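Local coordinates for protein NADH:ubiquinone oxidoreductase, Na translocating, F subunit (Porphyromonas gingivalis, PDB 2R6H) that binds flavin-adenine dinucleotide, as the flavin- and nucleotide-binding region of a membrane-complex subunit that resembles the ferredoxin reductases, at residues Asn19-Ile24 with Glu199-Glu204; Met168-Ala173 with Tyr259-Gly264; Tyr192-Lys197 with Ile220-Pro225. One frame throughout, in Å; residues are numbered along the deposited sequence.

Contact 1. Residues Asn19-Ile24 with Glu199-Glu204; sequences NVSTFI and EIFYEE. With SO4 (sulfate ion), chain F.
Val20 and Phe201 carry the apolar half of this contact. Val20 CG1 stands over one face of the Phe201 ring, 3.5 Å from its centroid and 16° off the ring normal, which meets the geometry of a CH-pi contact. Ile24 CD1 comes to the same ring obliquely, 3.8 Å from Phe201 CE2. The polar half is Thr22 with Glu199, where one carboxylate oxygen is gripped twice. Thr22 OG1 donates to Glu199 OE2 over 2.5 Å, coming from above the carboxylate plane (43° out of it), and Thr22 N adds a weak bond to the same atom at 3.0 Å. Because the hydroxyl sits beside its own backbone N (chi1 -67°), the two donors converge on this oxygen, while the bent Glu199 chain swings its end towards them.

Behind this first shell the turn is braced from within. Asn19 ND2 donates to Ser21 O over 2.9 Å, and Ile24 O accepts from both Val20 N and Ser21 N. On the facing segment the other oxygen of Glu199 has a weak hydrogen bond with Ser196 OG.

Past Phe201 a sulfate, probably from the crystallisation liquor, sits where helix 203-212 begins: Glu204 N bonds its O2 at 2.7 Å and Tyr202, the N-cap residue, gives O1 a weak backbone bond. Glu203 and Glu204 turn their carboxylates to Arg207 and Arg211. The chemistry is thus divided three ways: an apolar patch and a charged hydrogen bond join the turn between strands 9-19 and 24-30 to the nucleotide-binding domain, and the backbone N-H groups at the helix start would probably favour an anion such as this sulfate.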
loop_
_atom_site.group_PDB
_atom_site.type_symbol
_atom_site.label_atom_id
_atom_site.label_comp_id
_atom_site.label_asym_id
_atom_site.label_seq_id
_atom_site.Cartn_x
_atom_site.Cartn_y
_atom_site.Cartn_z
ATOM N N ASN A 19 8.838 7.630 -7.547
ATOM C CA ASN A 19 8.105 7.955 -6.330
ATOM C C ASN A 19 6.640 8.274 -6.606
ATOM O O ASN A 19 6.320 9.000 -7.548
ATOM C CB ASN A 19 8.770 9.123 -5.600
ATOM C CG ASN A 19 9.769 8.667 -4.555
ATOM O OD1 ASN A 19 10.847 8.172 -4.884
ATOM N ND2 ASN A 19 9.414 8.830 -3.286
ATOM N N VAL A 20 5.754 7.728 -5.780
ATOM C CA VAL A 20 4.328 7.927 -5.951
ATOM C C VAL A 20 3.763 8.724 -4.733
ATOM O O VAL A 20 2.709 9.369 -4.801
ATOM C CB VAL A 20 3.658 6.562 -6.228
ATOM C CG1 VAL A 20 3.093 5.936 -4.956
ATOM C CG2 VAL A 20 2.616 6.697 -7.302
ATOM N N SER A 21 4.508 8.699 -3.632
ATOM C CA SER A 21 4.299 9.613 -2.516
ATOM C C SER A 21 5.676 9.866 -1.969
ATOM O O SER A 21 6.658 9.549 -2.628
ATOM C CB SER A 21 3.469 8.965 -1.434
ATOM O OG SER A 21 4.250 7.973 -0.808
ATOM N N THR A 22 5.774 10.392 -0.756
ATOM C CA THR A 22 7.101 10.694 -0.219
ATOM C C THR A 22 7.939 9.452 0.124
ATOM O O THR A 22 9.153 9.438 -0.061
ATOM C CB THR A 22 7.044 11.602 0.993
ATOM O OG1 THR A 22 6.564 12.889 0.597
ATOM C CG2 THR A 22 8.440 11.757 1.567
ATOM N N PHE A 23 7.286 8.410 0.613
ATOM C CA PHE A 23 8.008 7.224 1.005
ATOM C C PHE A 23 7.506 5.935 0.331
ATOM O O PHE A 23 7.852 4.816 0.745
ATOM C CB PHE A 23 7.968 7.106 2.513
ATOM C CG PHE A 23 8.619 8.241 3.206
ATOM C CD1 PHE A 23 9.933 8.573 2.925
ATOM C CD2 PHE A 23 7.931 8.980 4.146
ATOM C CE1 PHE A 23 10.548 9.634 3.575
ATOM C CE2 PHE A 23 8.538 10.038 4.793
ATOM C CZ PHE A 23 9.841 10.366 4.511
ATOM N N ILE A 24 6.701 6.082 -0.716
ATOM C CA ILE A 24 6.273 4.917 -1.481
ATOM C C ILE A 24 6.601 5.061 -2.962
ATOM O O ILE A 24 6.086 5.950 -3.645
ATOM C CB ILE A 24 4.791 4.642 -1.286
ATOM C CG1 ILE A 24 4.468 4.753 0.200
ATOM C CG2 ILE A 24 4.459 3.260 -1.803
ATOM C CD1 ILE A 24 3.018 4.658 0.516
ATOM N N GLU A 199 0.535 13.180 -0.209
ATOM C CA GLU A 199 0.795 11.758 -0.045
ATOM C C GLU A 199 -0.265 10.842 -0.662
ATOM O O GLU A 199 -0.204 9.620 -0.529
ATOM C CB GLU A 199 0.996 11.441 1.434
ATOM C CG GLU A 199 2.456 11.397 1.857
ATOM C CD GLU A 199 3.243 12.639 1.457
ATOM O OE1 GLU A 199 3.064 13.708 2.086
ATOM O OE2 GLU A 199 4.066 12.536 0.525
ATOM N N ILE A 200 -1.230 11.423 -1.354
ATOM C CA ILE A 200 -2.249 10.621 -1.999
ATOM C C ILE A 200 -1.746 10.123 -3.343
ATOM O O ILE A 200 -1.025 10.836 -4.041
ATOM C CB ILE A 200 -3.500 11.448 -2.244
ATOM C CG1 ILE A 200 -4.015 12.018 -0.919
ATOM C CG2 ILE A 200 -4.561 10.606 -2.955
ATOM C CD1 ILE A 200 -4.762 13.346 -1.066
ATOM N N PHE A 201 -2.116 8.902 -3.706
ATOM C CA PHE A 201 -1.843 8.411 -5.049
ATOM C C PHE A 201 -2.925 7.434 -5.511
ATOM O O PHE A 201 -3.655 6.876 -4.693
ATOM C CB PHE A 201 -0.444 7.791 -5.154
ATOM C CG PHE A 201 -0.174 6.715 -4.144
ATOM C CD1 PHE A 201 -0.262 5.377 -4.496
ATOM C CD2 PHE A 201 0.173 7.036 -2.840
ATOM C CE1 PHE A 201 -0.012 4.376 -3.563
ATOM C CE2 PHE A 201 0.424 6.036 -1.912
ATOM C CZ PHE A 201 0.332 4.708 -2.278
ATOM N N TYR A 202 -3.021 7.262 -6.828
ATOM C CA TYR A 202 -4.034 6.423 -7.468
ATOM C C TYR A 202 -5.427 7.020 -7.425
ATOM O O TYR A 202 -6.391 6.324 -7.710
ATOM C CB TYR A 202 -4.075 5.011 -6.876
ATOM C CG TYR A 202 -2.854 4.175 -7.159
ATOM C CD1 TYR A 202 -2.189 4.260 -8.376
ATOM C CD2 TYR A 202 -2.382 3.279 -6.215
ATOM C CE1 TYR A 202 -1.076 3.493 -8.634
ATOM C CE2 TYR A 202 -1.268 2.503 -6.456
ATOM C CZ TYR A 202 -0.622 2.611 -7.666
ATOM O OH TYR A 202 0.478 1.825 -7.894
ATOM N N GLU A 203 -5.544 8.301 -7.086
ATOM C CA GLU A 203 -6.867 8.878 -6.901
ATOM C C GLU A 203 -7.720 8.831 -8.157
ATOM O O GLU A 203 -8.879 8.432 -8.104
ATOM C CB GLU A 203 -6.814 10.307 -6.378
ATOM C CG GLU A 203 -8.213 10.912 -6.311
ATOM C CD GLU A 203 -8.270 12.309 -5.706
ATOM O OE1 GLU A 203 -7.196 12.876 -5.385
ATOM O OE2 GLU A 203 -9.401 12.830 -5.547
ATOM N N GLU A 204 -7.166 9.231 -9.291
ATOM C CA GLU A 204 -7.982 9.307 -10.489
ATOM C C GLU A 204 -8.521 7.928 -10.894
ATOM O O GLU A 204 -9.679 7.806 -11.283
ATOM C CB GLU A 204 -7.232 10.008 -11.623
ATOM C CG GLU A 204 -7.988 10.076 -12.959
ATOM C CD GLU A 204 -9.257 10.927 -12.928
ATOM O OE1 GLU A 204 -9.500 11.633 -11.917
ATOM O OE2 GLU A 204 -10.010 10.877 -13.930
HETATM S S SO4 F . -3.129 9.907 -9.669
HETATM O O1 SO4 F . -2.440 9.960 -8.382
HETATM O O2 SO4 F . -4.555 9.688 -9.445
HETATM O O3 SO4 F . -2.952 11.170 -10.385
HETATM O O4 SO4 F . -2.573 8.805 -10.455
#

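Contact 2. Residues Met168-Ala173 with Tyr259-Gly264; sequences MAPLRA and YMCGPG
Leu171 faces Cys261 with both of its methyl branches. Leu171 CD1 lies 3.9 Å from Cys261 CB, and Leu171 CD2 approaches the backbone of the same residue, 4.0 Å from Cys261 N, so the leucine fork meets the cysteine at its side chain and its main chain together. Leu171 CD1 also lies 4.4 Å from Met260 C, which extends the overlap along the strand. Pro170, one residue earlier on the helix, brings its ring CG towards the sulfur, with Pro170 CG 4.1 Å from Cys261 SG.

The cysteine torsion explains this division. Its SG is trans to the backbone N (chi1 -169°), which sends the sulfur to the proline while CB remains for the leucine. No hydrogen bond crosses between the segments; the evidence is of apolar contact alone, and every residue that touches is buried.

Tyr259 and Met260 show the two directions in which the strand sends its side chains. The CB of Tyr259 points to the helix, yet its ring leads away to stack on Phe285, and its hydroxyl is bonded to Gln153 and Glu257. Met260, a selenomethionine, points to the opposite side, where it packs on Met266, Ala267 and Val270 of helix 264-277.

Cys261-Gly262-Pro263 matches the Cys-Gly-Pro signature of the ferredoxin reductase family, with Pro263 at the N-cap position of helix 264-277, and on the facing helix Ala169 touches the bound flavin-adenine dinucleotide. The axes of helix 168-173 and strand 259-261 approach to 7.8 Å at 150°, close to antiparallel. Strand 256-261 lies between strands 158-164 and 284-287 of the parallel sheet, with helix 168-181 against one face and helix 264-277 against the other, the three-layered build of that family's nucleotide domain.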
loop_
_atom_site.group_PDB
_atom_site.type_symbol
_atom_site.label_atom_id
_atom_site.label_comp_id
_atom_site.label_asym_id
_atom_site.label_seq_id
_atom_site.Cartn_x
_atom_site.Cartn_y
_atom_site.Cartn_z
HETATM N N MSE A 168 -2.126 0.360 0.203
HETATM C CA MSE A 168 -2.888 0.616 -1.013
HETATM C C MSE A 168 -2.881 -0.598 -1.935
HETATM O O MSE A 168 -3.811 -0.803 -2.715
HETATM C CB MSE A 168 -2.329 1.838 -1.747
HETATM C CG MSE A 168 -3.298 3.005 -1.835
HETATM SE SE MSE A 168 -4.663 2.749 -3.204
HETATM C CE MSE A 168 -5.603 4.446 -3.017
ATOM N N ALA A 169 -1.827 -1.401 -1.839
ATOM C CA ALA A 169 -1.483 -2.343 -2.898
ATOM C C ALA A 169 -2.549 -3.423 -3.043
ATOM O O ALA A 169 -3.101 -3.623 -4.125
ATOM C CB ALA A 169 -0.123 -2.970 -2.629
ATOM N N PRO A 170 -2.836 -4.116 -1.945
ATOM C CA PRO A 170 -3.777 -5.241 -1.969
ATOM C C PRO A 170 -5.202 -4.782 -2.256
ATOM O O PRO A 170 -5.893 -5.391 -3.073
ATOM C CB PRO A 170 -3.681 -5.800 -0.547
ATOM C CG PRO A 170 -2.307 -5.444 -0.102
ATOM C CD PRO A 170 -2.004 -4.114 -0.730
ATOM N N LEU A 171 -5.631 -3.717 -1.586
ATOM C CA LEU A 171 -6.969 -3.173 -1.789
ATOM C C LEU A 171 -7.197 -2.801 -3.251
ATOM O O LEU A 171 -8.191 -3.201 -3.856
ATOM C CB LEU A 171 -7.192 -1.952 -0.895
ATOM C CG LEU A 171 -7.353 -2.229 0.601
ATOM C CD1 LEU A 171 -6.753 -3.577 0.967
ATOM C CD2 LEU A 171 -6.724 -1.116 1.425
ATOM N N ARG A 172 -6.269 -2.032 -3.811
ATOM C CA ARG A 172 -6.399 -1.552 -5.182
ATOM C C ARG A 172 -6.506 -2.712 -6.166
ATOM O O ARG A 172 -7.266 -2.650 -7.132
ATOM C CB ARG A 172 -5.213 -0.657 -5.551
ATOM C CG ARG A 172 -5.088 -0.374 -7.039
ATOM C CD ARG A 172 -4.000 0.650 -7.317
ATOM N NE ARG A 172 -4.041 1.131 -8.694
ATOM C CZ ARG A 172 -3.309 0.629 -9.683
ATOM N NH1 ARG A 172 -2.475 -0.375 -9.449
ATOM N NH2 ARG A 172 -3.411 1.130 -10.907
ATOM N N ALA A 173 -5.740 -3.768 -5.913
ATOM C CA ALA A 173 -5.810 -4.977 -6.724
ATOM C C ALA A 173 -7.193 -5.615 -6.646
ATOM O O ALA A 173 -7.765 -6.007 -7.664
ATOM C CB ALA A 173 -4.740 -5.969 -6.292
ATOM N N TYR A 259 -12.476 -4.985 4.527
ATOM C CA TYR A 259 -11.154 -5.338 4.044
ATOM C C TYR A 259 -10.208 -4.197 4.341
ATOM O O TYR A 259 -10.351 -3.117 3.795
ATOM C CB TYR A 259 -11.193 -5.669 2.548
ATOM C CG TYR A 259 -12.140 -6.803 2.216
ATOM C CD1 TYR A 259 -11.688 -8.114 2.117
ATOM C CD2 TYR A 259 -13.490 -6.565 2.026
ATOM C CE1 TYR A 259 -12.564 -9.148 1.830
ATOM C CE2 TYR A 259 -14.367 -7.593 1.734
ATOM C CZ TYR A 259 -13.902 -8.877 1.637
ATOM O OH TYR A 259 -14.792 -9.877 1.348
HETATM N N MSE A 260 -9.258 -4.412 5.235
HETATM C CA MSE A 260 -8.297 -3.362 5.505
HETATM C C MSE A 260 -6.866 -3.830 5.348
HETATM O O MSE A 260 -6.559 -4.995 5.548
HETATM C CB MSE A 260 -8.509 -2.760 6.890
HETATM C CG MSE A 260 -7.641 -3.340 7.977
HETATM SE SE MSE A 260 -7.982 -2.441 9.683
HETATM C CE MSE A 260 -8.014 -0.612 9.038
ATOM N N CYS A 261 -6.001 -2.904 4.957
ATOM C CA CYS A 261 -4.573 -3.123 5.008
ATOM C C CYS A 261 -3.879 -1.810 5.304
ATOM O O CYS A 261 -4.118 -0.806 4.641
ATOM C CB CYS A 261 -4.048 -3.700 3.706
ATOM S SG CYS A 261 -2.341 -4.259 3.869
ATOM N N GLY A 262 -3.020 -1.827 6.312
ATOM C CA GLY A 262 -2.295 -0.643 6.720
ATOM C C GLY A 262 -1.521 -0.956 7.980
ATOM O O GLY A 262 -1.509 -2.104 8.435
ATOM N N PRO A 263 -0.877 0.067 8.559
ATOM C CA PRO A 263 0.077 -0.069 9.668
ATOM C C PRO A 263 -0.585 -0.459 10.986
ATOM O O PRO A 263 -1.793 -0.315 11.123
ATOM C CB PRO A 263 0.693 1.328 9.770
ATOM C CG PRO A 263 0.375 1.979 8.456
ATOM C CD PRO A 263 -0.954 1.453 8.076
ATOM N N GLY A 264 0.208 -0.947 11.933
ATOM C CA GLY A 264 -0.310 -1.483 13.176
ATOM C C GLY A 264 -1.216 -0.565 13.975
ATOM O O GLY A 264 -2.274 -0.993 14.462
#

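Contact 3. Residues Tyr192-Lys197 with Ile220-Pro225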
loop_
_atom_site.group_PDB
_atom_site.type_symbol
_atom_site.label_atom_id
_atom_site.label_comp_id
_atom_site.label_asym_id
_atom_site.label_seq_id
_atom_site.Cartn_x
_atom_site.Cartn_y
_atom_site.Cartn_z
ATOM N N TYR A 192 -9.363 5.606 2.281
ATOM C CA TYR A 192 -7.904 5.586 2.420
ATOM C C TYR A 192 -7.394 6.772 3.229
ATOM O O TYR A 192 -7.731 7.913 2.943
ATOM C CB TYR A 192 -7.245 5.594 1.040
ATOM C CG TYR A 192 -5.730 5.588 1.069
ATOM C CD1 TYR A 192 -5.022 4.394 1.176
ATOM C CD2 TYR A 192 -5.007 6.770 0.978
ATOM C CE1 TYR A 192 -3.634 4.383 1.199
ATOM C CE2 TYR A 192 -3.628 6.768 0.998
ATOM C CZ TYR A 192 -2.949 5.575 1.107
ATOM O OH TYR A 192 -1.580 5.583 1.134
ATOM N N GLY A 193 -6.569 6.506 4.230
ATOM C CA GLY A 193 -6.019 7.579 5.035
ATOM C C GLY A 193 -4.576 7.924 4.723
ATOM O O GLY A 193 -3.703 7.061 4.697
ATOM N N ALA A 194 -4.315 9.199 4.484
ATOM C CA ALA A 194 -2.956 9.649 4.225
ATOM C C ALA A 194 -2.650 10.827 5.138
ATOM O O ALA A 194 -3.561 11.517 5.586
ATOM C CB ALA A 194 -2.792 10.030 2.757
ATOM N N ARG A 195 -1.378 11.065 5.427
ATOM C CA ARG A 195 -1.072 12.149 6.344
ATOM C C ARG A 195 -1.449 13.523 5.768
ATOM O O ARG A 195 -2.089 14.306 6.451
ATOM C CB ARG A 195 0.364 12.073 6.880
ATOM C CG ARG A 195 1.332 13.103 6.358
ATOM C CD ARG A 195 2.725 12.914 6.979
ATOM N NE ARG A 195 2.914 13.709 8.198
ATOM C CZ ARG A 195 3.115 13.214 9.426
ATOM N NH1 ARG A 195 3.164 11.897 9.639
ATOM N NH2 ARG A 195 3.275 14.045 10.454
ATOM N N SER A 196 -1.101 13.799 4.512
ATOM C CA SER A 196 -1.476 15.069 3.857
ATOM C C SER A 196 -1.795 14.933 2.367
ATOM O O SER A 196 -1.587 13.875 1.776
ATOM C CB SER A 196 -0.368 16.115 4.007
ATOM O OG SER A 196 0.653 15.919 3.035
ATOM N N LYS A 197 -2.251 16.019 1.746
ATOM C CA LYS A 197 -2.626 15.955 0.332
ATOM C C LYS A 197 -1.537 15.417 -0.584
ATOM O O LYS A 197 -1.842 14.707 -1.527
ATOM C CB LYS A 197 -3.107 17.300 -0.207
ATOM C CG LYS A 197 -3.754 17.149 -1.568
ATOM C CD LYS A 197 -4.558 18.374 -2.002
ATOM C CE LYS A 197 -3.726 19.328 -2.855
ATOM N NZ LYS A 197 -4.522 19.904 -3.990
ATOM N N ILE A 220 -10.983 10.081 0.724
ATOM C CA ILE A 220 -9.666 10.315 1.300
ATOM C C ILE A 220 -9.800 11.054 2.630
ATOM O O ILE A 220 -10.650 11.919 2.762
ATOM C CB ILE A 220 -8.838 11.168 0.359
ATOM C CG1 ILE A 220 -8.404 10.340 -0.837
ATOM C CG2 ILE A 220 -7.646 11.749 1.080
ATOM C CD1 ILE A 220 -8.182 11.177 -2.050
ATOM N N ALA A 221 -8.989 10.700 3.622
ATOM C CA ALA A 221 -8.995 11.414 4.896
ATOM C C ALA A 221 -7.569 11.732 5.294
ATOM O O ALA A 221 -6.713 10.850 5.364
ATOM C CB ALA A 221 -9.677 10.603 5.980
ATOM N N LEU A 222 -7.303 12.999 5.550
ATOM C CA LEU A 222 -5.951 13.408 5.862
ATOM C C LEU A 222 -5.785 13.544 7.368
ATOM O O LEU A 222 -6.613 14.162 8.024
ATOM C CB LEU A 222 -5.651 14.719 5.145
ATOM C CG LEU A 222 -5.888 14.595 3.637
ATOM C CD1 LEU A 222 -5.619 15.916 2.949
ATOM C CD2 LEU A 222 -5.038 13.476 3.040
ATOM N N SER A 223 -4.733 12.956 7.925
ATOM C CA SER A 223 -4.520 13.038 9.366
ATOM C C SER A 223 -3.822 14.329 9.818
ATOM O O SER A 223 -4.183 14.894 10.841
ATOM C CB SER A 223 -3.737 11.829 9.840
ATOM O OG SER A 223 -2.435 11.848 9.290
ATOM N N ASP A 224 -2.823 14.784 9.063
ATOM C CA ASP A 224 -2.121 16.024 9.377
ATOM C C ASP A 224 -2.079 16.937 8.161
ATOM O O ASP A 224 -0.995 17.208 7.655
ATOM C CB ASP A 224 -0.658 15.757 9.778
ATOM C CG ASP A 224 -0.498 14.704 10.897
ATOM O OD1 ASP A 224 -0.606 13.479 10.625
ATOM O OD2 ASP A 224 -0.202 15.099 12.053
ATOM N N PRO A 225 -3.242 17.425 7.691
ATOM C CA PRO A 225 -3.257 18.234 6.460
ATOM C C PRO A 225 -2.332 19.434 6.584
ATOM O O PRO A 225 -2.262 20.024 7.663
ATOM C CB PRO A 225 -4.706 18.726 6.354
ATOM C CG PRO A 225 -5.486 17.869 7.235
ATOM C CD PRO A 225 -4.570 17.351 8.317
#
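Tyr192 pairs with Ile220 near the ends of two parallel strands, followed by Gly193 with Ala221 and Ala194 with Leu222. Ala221 N donates to Tyr192 O at 3.1 Å, and the bonds of Ala194 N to Ala221 O and of Ser223 N to Ala194 O follow. The pairing continues past the strand ends, with Asp224 N donating to Arg195 O at 2.8 Å. The short strand axes are 28° apart.

Leu222 does most of the apolar work. Its CG is trans to its own carbonyl carbon (chi1 -56°), and the two methyls then divide: Leu222 CD2 lies 4.1 Å from Ala194 CB and also reaches the carbonyl carbon of Ser196, while Leu222 CD1 meets Lys197 N at 3.6 Å. Tyr192, Ala194, Ile220 and Leu222 share one face of the sheet; Ala221 points to the other.

Beyond the strands, Arg195 bends at chi3 and lays its guanidinium over the Asp224 carboxylate, the planes only 5° apart. Arg195 NH2 to Asp224 OD1 is a long 3.9 Å, and the oxygen sits above the guanidinium centre, so the attraction is one of charge without an N-H aimed at the oxygen. Both side chains are poorly ordered. The hydroxyl of Ser223, placed between its backbone N and carbonyl carbon, rests against Arg195, with Ser223 OG 3.7 Å from Arg195 CB. Ser223 OG donates to the same Asp224 OD1 over 2.8 Å, a bond within the segment, to be read with the disorder of Asp224 in mind.

Strand 216-222 is the outermost strand at this end of the parallel sheet, and strand 188-194 lies next inward, beside strand 158-164, with Gly193 bonded to Gly163. The two are joined by the beta-alpha-beta crossover through helix 203-212, whose Glu203 and Arg207 cover Ile220, while Tyr192 extends its hydroxyl to Gly165 O.

In the fold
Contacts 2 and 3 belong to one parallel sheet, contact 3 between edge strand 216-222 and its neighbour 188-194 and contact 2 on strand 256-261, their centres about 15 Å apart; along the chain contact 3 nests inside the loop that contact 2 closes. Contact 1, whose segments alternate with those of both others, joins the loop between antiparallel strands 9-19 and 24-30 to the loop leading into helix 203-212; its centre lies about 11 Å from contact 3 and 14 Å from contact 2. Met168 joins all three, touching Phe201, Tyr202 and Tyr192. Segment 199-204 runs into helix 203-212 of the crossover, consistent with its holding the nucleotide domain against the flavin domain, near the bound flavin-adenine dinucleotide.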